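Local coordinates for coiled-coil quantitatively-enriched protein 1 (PDB 7CUJ) that links telomeres to the meiotic centrosome component pcp1 as a molecular adaptor and is required for telomere length regulation and chromosome segregation, at residues 14-19 with 101-106; 64-69 with 129-134. All blocks are in the same frame, centred on the assembly; numbering follows the deposited sequence.

Interaction 1. Residues 14-19 with 101-106; sequences IGLPMS and SSKFLF
Ser102, in the first turn of its helix, gives its hydroxyl proton to the backbone of the other segment: OG lies 2.9 Å from Pro17 O, with 145° at the carbonyl oxygen and only a modest tilt from the carbonyl plane. A water joins the same two residues, 2.7 Å from Ser102 N, which donates to it, and 3.2 Å from Pro17 O. Next to this polar grip, Leu16 wedges its isobutyl group against the helix. Its CD1 touches Lys103 CG and Phe106 CB, each at 3.9 Å, while CD2 comes obliquely to the Phe106 ring. Phe106 brings that ring to Ile14 because chi1 (170°) sets CG anti to the backbone N; Ile14 CG2 lies over one face and Ile14 CD1 reaches Phe106 CZ at 3.6 Å. Behind these residues, Ser101 is the N-cap, its OG accepting weak bonds from Lys103 N and Phe104 N. The Lys103 ammonium leaves the contact for Tyr189 O and a salt bridge with Glu218. Strand 11-16, outermost in the parallel sheet within this chain, pairs with strand 208-213 through Ile14 and Leu16, and helix 102-112 packs against it while helix 275-294 touches Ile14, Ser102 and Leu105.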
ATOM      1  N   ILE A  14     -23.136  -8.837 -24.340  1.00 33.00           N
ATOM      2  CA  ILE A  14     -23.469 -10.122 -23.750  1.00 31.40           C
ATOM      3  C   ILE A  14     -22.820 -10.182 -22.368  1.00 30.11           C
ATOM      4  O   ILE A  14     -21.611 -10.372 -22.246  1.00 28.51           O
ATOM      5  CB  ILE A  14     -23.014 -11.278 -24.665  1.00 30.21           C
ATOM      6  CG1 ILE A  14     -23.645 -11.171 -26.058  1.00 31.62           C
ATOM      7  CG2 ILE A  14     -23.298 -12.627 -24.017  1.00 29.42           C
ATOM      8  CD1 ILE A  14     -22.965 -12.000 -27.122  1.00 31.69           C
ATOM      9  N   GLY A  15     -23.644  -9.990 -21.335  1.00 30.96           N
ATOM     10  CA  GLY A  15     -23.184 -10.058 -19.960  1.00 30.07           C
ATOM     11  C   GLY A  15     -23.009 -11.503 -19.505  1.00 31.01           C
ATOM     12  O   GLY A  15     -23.973 -12.263 -19.458  1.00 34.06           O
ATOM     13  N   LEU A  16     -21.766 -11.858 -19.164  1.00 29.67           N
ATOM     14  CA  LEU A  16     -21.421 -13.201 -18.727  1.00 30.67           C
ATOM     15  C   LEU A  16     -20.827 -13.130 -17.324  1.00 30.87           C
ATOM     16  O   LEU A  16     -20.013 -12.252 -17.037  1.00 30.84           O
ATOM     17  CB  LEU A  16     -20.406 -13.797 -19.707  1.00 29.06           C
ATOM     18  CG  LEU A  16     -20.926 -14.091 -21.114  1.00 29.56           C
ATOM     19  CD1 LEU A  16     -19.772 -14.323 -22.075  1.00 28.13           C
ATOM     20  CD2 LEU A  16     -21.857 -15.293 -21.107  1.00 30.72           C
ATOM     21  N   PRO A  17     -21.195 -14.057 -16.411  1.00 32.89           N
ATOM     22  CA  PRO A  17     -20.746 -13.975 -15.020  1.00 33.22           C
ATOM     23  C   PRO A  17     -19.296 -14.426 -14.847  1.00 31.86           C
ATOM     24  O   PRO A  17     -18.806 -15.266 -15.598  1.00 31.22           O
ATOM     25  CB  PRO A  17     -21.702 -14.931 -14.291  1.00 35.46           C
ATOM     26  CG  PRO A  17     -22.070 -15.964 -15.342  1.00 36.84           C
ATOM     27  CD  PRO A  17     -22.057 -15.224 -16.665  1.00 34.44           C
ATOM     28  N   MET A  18     -18.623 -13.852 -13.842  1.00 31.39           N
ATOM     29  CA  MET A  18     -17.263 -14.240 -13.504  1.00 31.05           C
ATOM     30  C   MET A  18     -17.298 -15.481 -12.615  1.00 30.27           C
ATOM     31  O   MET A  18     -18.246 -15.690 -11.859  1.00 30.32           O
ATOM     32  CB  MET A  18     -16.523 -13.119 -12.763  1.00 31.33           C
ATOM     33  CG  MET A  18     -16.399 -11.829 -13.549  1.00 32.52           C
ATOM     34  SD  MET A  18     -15.154 -10.726 -12.823  1.00 33.40           S
ATOM     35  CE  MET A  18     -13.722 -11.176 -13.799  1.00 35.00           C
ATOM     36  N   SER A  19     -16.238 -16.289 -12.712  1.00 29.33           N
ATOM     37  CA  SER A  19     -16.071 -17.468 -11.879  1.00 32.04           C
ATOM     38  C   SER A  19     -15.631 -17.052 -10.476  1.00 32.38           C
ATOM     39  O   SER A  19     -15.234 -15.908 -10.264  1.00 30.80           O
ATOM     40  CB  SER A  19     -15.073 -18.403 -12.501  1.00 31.97           C
ATOM     41  OG  SER A  19     -13.926 -17.690 -12.934  1.00 31.05           O
ATOM     42  N   SER A 101     -13.877 -19.906 -17.354  1.00 49.65           N
ATOM     43  CA  SER A 101     -14.237 -18.805 -18.237  1.00 44.66           C
ATOM     44  C   SER A 101     -15.625 -19.015 -18.832  1.00 42.82           C
ATOM     45  O   SER A 101     -15.840 -19.942 -19.609  1.00 45.98           O
ATOM     46  CB  SER A 101     -13.206 -18.589 -19.315  1.00 42.92           C
ATOM     47  OG  SER A 101     -13.614 -17.554 -20.200  1.00 39.53           O
ATOM     48  N   SER A 102     -16.551 -18.123 -18.464  1.00 40.03           N
ATOM     49  CA  SER A 102     -17.888 -18.070 -19.033  1.00 39.72           C
ATOM     50  C   SER A 102     -17.816 -17.725 -20.516  1.00 37.23           C
ATOM     51  O   SER A 102     -18.760 -17.986 -21.254  1.00 38.93           O
ATOM     52  CB  SER A 102     -18.732 -17.055 -18.313  1.00 39.96           C
ATOM     53  OG  SER A 102     -19.352 -17.625 -17.174  1.00 45.12           O
ATOM     54  N   LYS A 103     -16.703 -17.111 -20.932  1.00 34.92           N
ATOM     55  CA  LYS A 103     -16.541 -16.654 -22.302  1.00 34.64           C
ATOM     56  C   LYS A 103     -16.260 -17.843 -23.220  1.00 37.32           C
ATOM     57  O   LYS A 103     -16.879 -17.972 -24.274  1.00 37.80           O
ATOM     58  CB  LYS A 103     -15.451 -15.583 -22.383  1.00 30.89           C
ATOM     59  CG  LYS A 103     -15.853 -14.232 -21.814  1.00 28.61           C
ATOM     60  CD  LYS A 103     -14.794 -13.171 -21.970  1.00 28.25           C
ATOM     61  CE  LYS A 103     -15.276 -11.818 -21.492  1.00 26.80           C
ATOM     62  NZ  LYS A 103     -14.204 -10.800 -21.578  1.00 26.28           N
ATOM     63  N   PHE A 104     -15.321 -18.702 -22.803  1.00 39.02           N
ATOM     64  CA  PHE A 104     -15.004 -19.926 -23.521  1.00 40.48           C
ATOM     65  C   PHE A 104     -16.250 -20.802 -23.631  1.00 43.57           C
ATOM     66  O   PHE A 104     -16.567 -21.293 -24.715  1.00 45.63           O
ATOM     67  CB  PHE A 104     -13.848 -20.666 -22.841  1.00 40.75           C
ATOM     68  CG  PHE A 104     -12.471 -20.282 -23.319  1.00 39.77           C
ATOM     69  CD1 PHE A 104     -12.029 -18.969 -23.244  1.00 37.57           C
ATOM     70  CD2 PHE A 104     -11.603 -21.241 -23.826  1.00 41.74           C
ATOM     71  CE1 PHE A 104     -10.759 -18.621 -23.681  1.00 38.03           C
ATOM     72  CE2 PHE A 104     -10.331 -20.892 -24.259  1.00 42.01           C
ATOM     73  CZ  PHE A 104      -9.910 -19.583 -24.185  1.00 40.06           C
ATOM     74  N   LEU A 105     -16.953 -20.978 -22.502  1.00 43.55           N
ATOM     75  CA  LEU A 105     -18.141 -21.814 -22.442  1.00 45.66           C
ATOM     76  C   LEU A 105     -19.226 -21.243 -23.352  1.00 44.84           C
ATOM     77  O   LEU A 105     -19.906 -21.996 -24.048  1.00 46.41           O
ATOM     78  CB  LEU A 105     -18.631 -21.924 -20.993  1.00 46.42           C
ATOM     79  CG  LEU A 105     -19.910 -22.739 -20.782  1.00 48.77           C
ATOM     80  CD1 LEU A 105     -19.744 -24.174 -21.261  1.00 50.41           C
ATOM     81  CD2 LEU A 105     -20.332 -22.715 -19.321  1.00 50.49           C
ATOM     82  N   PHE A 106     -19.374 -19.910 -23.340  1.00 42.01           N
ATOM     83  CA  PHE A 106     -20.342 -19.241 -24.193  1.00 40.67           C
ATOM     84  C   PHE A 106     -20.083 -19.596 -25.656  1.00 42.08           C
ATOM     85  O   PHE A 106     -21.007 -19.986 -26.367  1.00 43.17           O
ATOM     86  CB  PHE A 106     -20.331 -17.724 -23.980  1.00 37.07           C
ATOM     87  CG  PHE A 106     -21.143 -16.959 -24.993  1.00 36.92           C
ATOM     88  CD1 PHE A 106     -22.516 -16.816 -24.841  1.00 37.96           C
ATOM     89  CD2 PHE A 106     -20.542 -16.408 -26.117  1.00 36.60           C
ATOM     90  CE1 PHE A 106     -23.268 -16.127 -25.783  1.00 38.05           C
ATOM     91  CE2 PHE A 106     -21.295 -15.721 -27.059  1.00 36.94           C
ATOM     92  CZ  PHE A 106     -22.656 -15.583 -26.891  1.00 37.52           C
TER
HETATM   93  O   HOH W   1     -16.057 -16.824 -16.182  1.00 39.99           O

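Interaction 2. Residues 64-69 with 129-134; sequences AKHPSL and QFLANT
Helix 47-65 ends here in a turn that runs into a short 3-10 segment, and this turn packs on the first turns of helix 129-141, with Leu131 as the central side chain. Leu131 CD1 sits 3.8 Å from Lys65 CB, and its other methyl, CD2, is 3.7 Å from His66 CB and oblique to the imidazole. From the 3-10 segment Leu69 closes in, its CD2 lying 4.0 Å from Leu131 CG and 4.2 Å from Phe130 CD2. Only carbon atoms meet: those of the two leucines, Phe130 CD2, and the CB atoms of Lys65 and His66. Replacing Leu131 by an alanine removes CG and both methyls and is likely to open a gap between turn and helix, leaving the CB atoms of Lys65 and His66 without their methyl contacts and Leu69 with Phe130 alone across the contact. Helix 129-141 follows strand 121-126 of the parallel sheet, and Ala132 packs on strands 162-166 and 146-148. Lys65 bends at chi3 (-140°) and sends NZ away from Leu131, to a salt bridge with Glu192 and a hydrogen bond with Ser127 O. Thr134 OG1 lies over one face of the Phe130 ring and donates to Phe130 O at 2.9 Å, from above the carbonyl plane. That oxygen also accepts the helical bond from Thr134 N. An aromatic side chain from a chain of a different protein packs on Ser68 of the 3-10 segment.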
ATOM      1  N   ALA A  64     -10.180 -10.629 -16.547  1.00 19.32           N
ATOM      2  CA  ALA A  64     -11.441 -10.649 -17.269  1.00 19.86           C
ATOM      3  C   ALA A  64     -11.301 -11.430 -18.575  1.00 21.18           C
ATOM      4  O   ALA A  64     -12.285 -11.957 -19.087  1.00 22.86           O
ATOM      5  CB  ALA A  64     -11.921  -9.239 -17.515  1.00 18.60           C
ATOM      6  N   LYS A  65     -10.080 -11.489 -19.119  1.00 21.85           N
ATOM      7  CA  LYS A  65      -9.821 -12.287 -20.310  1.00 23.06           C
ATOM      8  C   LYS A  65      -9.805 -13.761 -19.919  1.00 24.06           C
ATOM      9  O   LYS A  65     -10.663 -14.525 -20.355  1.00 25.88           O
ATOM     10  CB  LYS A  65      -8.515 -11.870 -20.988  1.00 22.67           C
ATOM     11  CG  LYS A  65      -8.574 -10.554 -21.745  1.00 23.74           C
ATOM     12  CD  LYS A  65      -7.227 -10.113 -22.277  1.00 25.61           C
ATOM     13  CE  LYS A  65      -7.010  -8.622 -22.122  1.00 25.16           C
ATOM     14  NZ  LYS A  65      -5.663  -8.210 -22.585  1.00 25.60           N
ATOM     15  N   HIS A  66      -8.837 -14.138 -19.076  1.00 24.57           N
ATOM     16  CA  HIS A  66      -8.784 -15.479 -18.516  1.00 26.22           C
ATOM     17  C   HIS A  66      -7.879 -15.493 -17.290  1.00 26.27           C
ATOM     18  O   HIS A  66      -6.764 -14.982 -17.344  1.00 27.09           O
ATOM     19  CB  HIS A  66      -8.292 -16.488 -19.560  1.00 28.05           C
ATOM     20  CG  HIS A  66      -8.787 -17.872 -19.313  1.00 30.01           C
ATOM     21  ND1 HIS A  66      -9.789 -18.435 -20.074  1.00 31.78           N
ATOM     22  CD2 HIS A  66      -8.446 -18.797 -18.391  1.00 30.98           C
ATOM     23  CE1 HIS A  66     -10.031 -19.657 -19.643  1.00 33.75           C
ATOM     24  NE2 HIS A  66      -9.222 -19.901 -18.608  1.00 32.86           N
ATOM     25  N   PRO A  67      -8.317 -16.087 -16.156  1.00 26.53           N
ATOM     26  CA  PRO A  67      -7.483 -16.157 -14.955  1.00 27.14           C
ATOM     27  C   PRO A  67      -6.176 -16.928 -15.142  1.00 29.45           C
ATOM     28  O   PRO A  67      -5.209 -16.689 -14.421  1.00 31.01           O
ATOM     29  CB  PRO A  67      -8.391 -16.832 -13.912  1.00 27.60           C
ATOM     30  CG  PRO A  67      -9.457 -17.542 -14.725  1.00 28.25           C
ATOM     31  CD  PRO A  67      -9.648 -16.687 -15.959  1.00 26.68           C
ATOM     32  N   SER A  68      -6.146 -17.828 -16.134  1.00 31.57           N
ATOM     33  CA  SER A  68      -4.996 -18.693 -16.355  1.00 33.92           C
ATOM     34  C   SER A  68      -3.835 -17.934 -17.000  1.00 33.28           C
ATOM     35  O   SER A  68      -2.776 -18.513 -17.224  1.00 35.45           O
ATOM     36  CB  SER A  68      -5.371 -19.930 -17.131  1.00 36.66           C
ATOM     37  OG  SER A  68      -5.668 -19.605 -18.479  1.00 37.46           O
ATOM     38  N   LEU A  69      -4.028 -16.634 -17.266  1.00 31.17           N
ATOM     39  CA  LEU A  69      -2.919 -15.758 -17.613  1.00 31.58           C
ATOM     40  C   LEU A  69      -1.959 -15.623 -16.425  1.00 32.82           C
ATOM     41  O   LEU A  69      -0.862 -15.091 -16.584  1.00 34.95           O
ATOM     42  CB  LEU A  69      -3.438 -14.381 -18.059  1.00 29.41           C
ATOM     43  CG  LEU A  69      -4.155 -14.305 -19.411  1.00 29.41           C
ATOM     44  CD1 LEU A  69      -4.528 -12.870 -19.746  1.00 27.96           C
ATOM     45  CD2 LEU A  69      -3.314 -14.897 -20.533  1.00 31.63           C
ATOM     46  N   GLN A 129      -2.301 -13.034 -27.402  1.00 37.17           N
ATOM     47  CA  GLN A 129      -1.831 -14.001 -28.384  1.00 38.91           C
ATOM     48  C   GLN A 129      -2.048 -15.422 -27.870  1.00 38.14           C
ATOM     49  O   GLN A 129      -2.580 -16.261 -28.589  1.00 39.09           O
ATOM     50  CB  GLN A 129      -0.369 -13.743 -28.754  1.00 40.59           C
ATOM     51  CG  GLN A 129       0.162 -14.667 -29.844  1.00 43.90           C
ATOM     52  CD  GLN A 129      -0.576 -14.510 -31.154  1.00 44.45           C
ATOM     53  OE1 GLN A 129      -0.545 -13.454 -31.783  1.00 45.12           O
ATOM     54  NE2 GLN A 129      -1.244 -15.570 -31.579  1.00 43.98           N
ATOM     55  N   PHE A 130      -1.641 -15.674 -26.621  1.00 37.57           N
ATOM     56  CA  PHE A 130      -1.734 -17.001 -26.036  1.00 38.63           C
ATOM     57  C   PHE A 130      -3.176 -17.504 -26.076  1.00 37.94           C
ATOM     58  O   PHE A 130      -3.423 -18.637 -26.482  1.00 40.00           O
ATOM     59  CB  PHE A 130      -1.165 -17.025 -24.613  1.00 38.17           C
ATOM     60  CG  PHE A 130      -1.507 -18.283 -23.855  1.00 38.63           C
ATOM     61  CD1 PHE A 130      -0.927 -19.496 -24.199  1.00 40.96           C
ATOM     62  CD2 PHE A 130      -2.437 -18.263 -22.827  1.00 36.57           C
ATOM     63  CE1 PHE A 130      -1.261 -20.659 -23.522  1.00 41.98           C
ATOM     64  CE2 PHE A 130      -2.768 -19.428 -22.147  1.00 37.55           C
ATOM     65  CZ  PHE A 130      -2.179 -20.622 -22.495  1.00 40.34           C
ATOM     66  N   LEU A 131      -4.115 -16.651 -25.648  1.00 35.81           N
ATOM     67  CA  LEU A 131      -5.514 -17.034 -25.544  1.00 35.57           C
ATOM     68  C   LEU A 131      -6.107 -17.253 -26.932  1.00 36.71           C
ATOM     69  O   LEU A 131      -6.903 -18.168 -27.121  1.00 36.40           O
ATOM     70  CB  LEU A 131      -6.287 -15.966 -24.766  1.00 33.07           C
ATOM     71  CG  LEU A 131      -6.031 -15.942 -23.259  1.00 32.27           C
ATOM     72  CD1 LEU A 131      -6.756 -14.777 -22.606  1.00 30.44           C
ATOM     73  CD2 LEU A 131      -6.442 -17.259 -22.617  1.00 32.45           C
ATOM     74  N   ALA A 132      -5.705 -16.408 -27.891  1.00 38.32           N
ATOM     75  CA  ALA A 132      -6.094 -16.577 -29.284  1.00 41.19           C
ATOM     76  C   ALA A 132      -5.762 -17.994 -29.748  1.00 44.31           C
ATOM     77  O   ALA A 132      -6.606 -18.666 -30.335  1.00 46.46           O
ATOM     78  CB  ALA A 132      -5.411 -15.542 -30.145  1.00 41.02           C
ATOM     79  N   ASN A 133      -4.533 -18.439 -29.454  1.00 46.70           N
ATOM     80  CA  ASN A 133      -4.044 -19.742 -29.873  1.00 50.20           C
ATOM     81  C   ASN A 133      -4.830 -20.846 -29.169  1.00 51.79           C
ATOM     82  O   ASN A 133      -5.239 -21.815 -29.806  1.00 54.88           O
ATOM     83  CB  ASN A 133      -2.545 -19.911 -29.605  1.00 51.77           C
ATOM     84  CG  ASN A 133      -1.681 -18.861 -30.272  1.00 52.05           C
ATOM     85  OD1 ASN A 133      -2.111 -18.191 -31.209  1.00 50.54           O
ATOM     86  ND2 ASN A 133      -0.453 -18.716 -29.798  1.00 53.29           N
ATOM     87  N   THR A 134      -5.025 -20.684 -27.855  1.00 50.04           N
ATOM     88  CA  THR A 134      -5.688 -21.679 -27.028  1.00 51.97           C
ATOM     89  C   THR A 134      -7.154 -21.810 -27.442  1.00 50.94           C
ATOM     90  O   THR A 134      -7.673 -22.920 -27.517  1.00 54.09           O
ATOM     91  CB  THR A 134      -5.517 -21.368 -25.534  1.00 50.96           C
ATOM     92  OG1 THR A 134      -4.125 -21.220 -25.251  1.00 53.94           O
ATOM     93  CG2 THR A 134      -6.109 -22.429 -24.631  1.00 51.26           C
TER

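How the interactions relate
The centres of interactions 1 and 2 are about 13 Å apart, and the two contacts touch. Phe104 of helix 102-112 meets His66 edge-to-face, Ser101 CB packs against the same imidazole, and Met18 CE approaches Ala64. Along the chain the segments alternate, 14-19, 64-69, 101-106 and then 129-134, so the two connections cross; helices 47-65 and 102-112 are successive elements. Interaction 1 fastens helix 102-112 to strand 11-16, outermost within this chain in the six-stranded parallel sheet, whereas interaction 2 joins the end of helix 47-65 to helix 129-141, which follows strand 121-126 nearer its middle. Both lie in one piece of the longer protein, consistent with these helices packing as one body with the sheet.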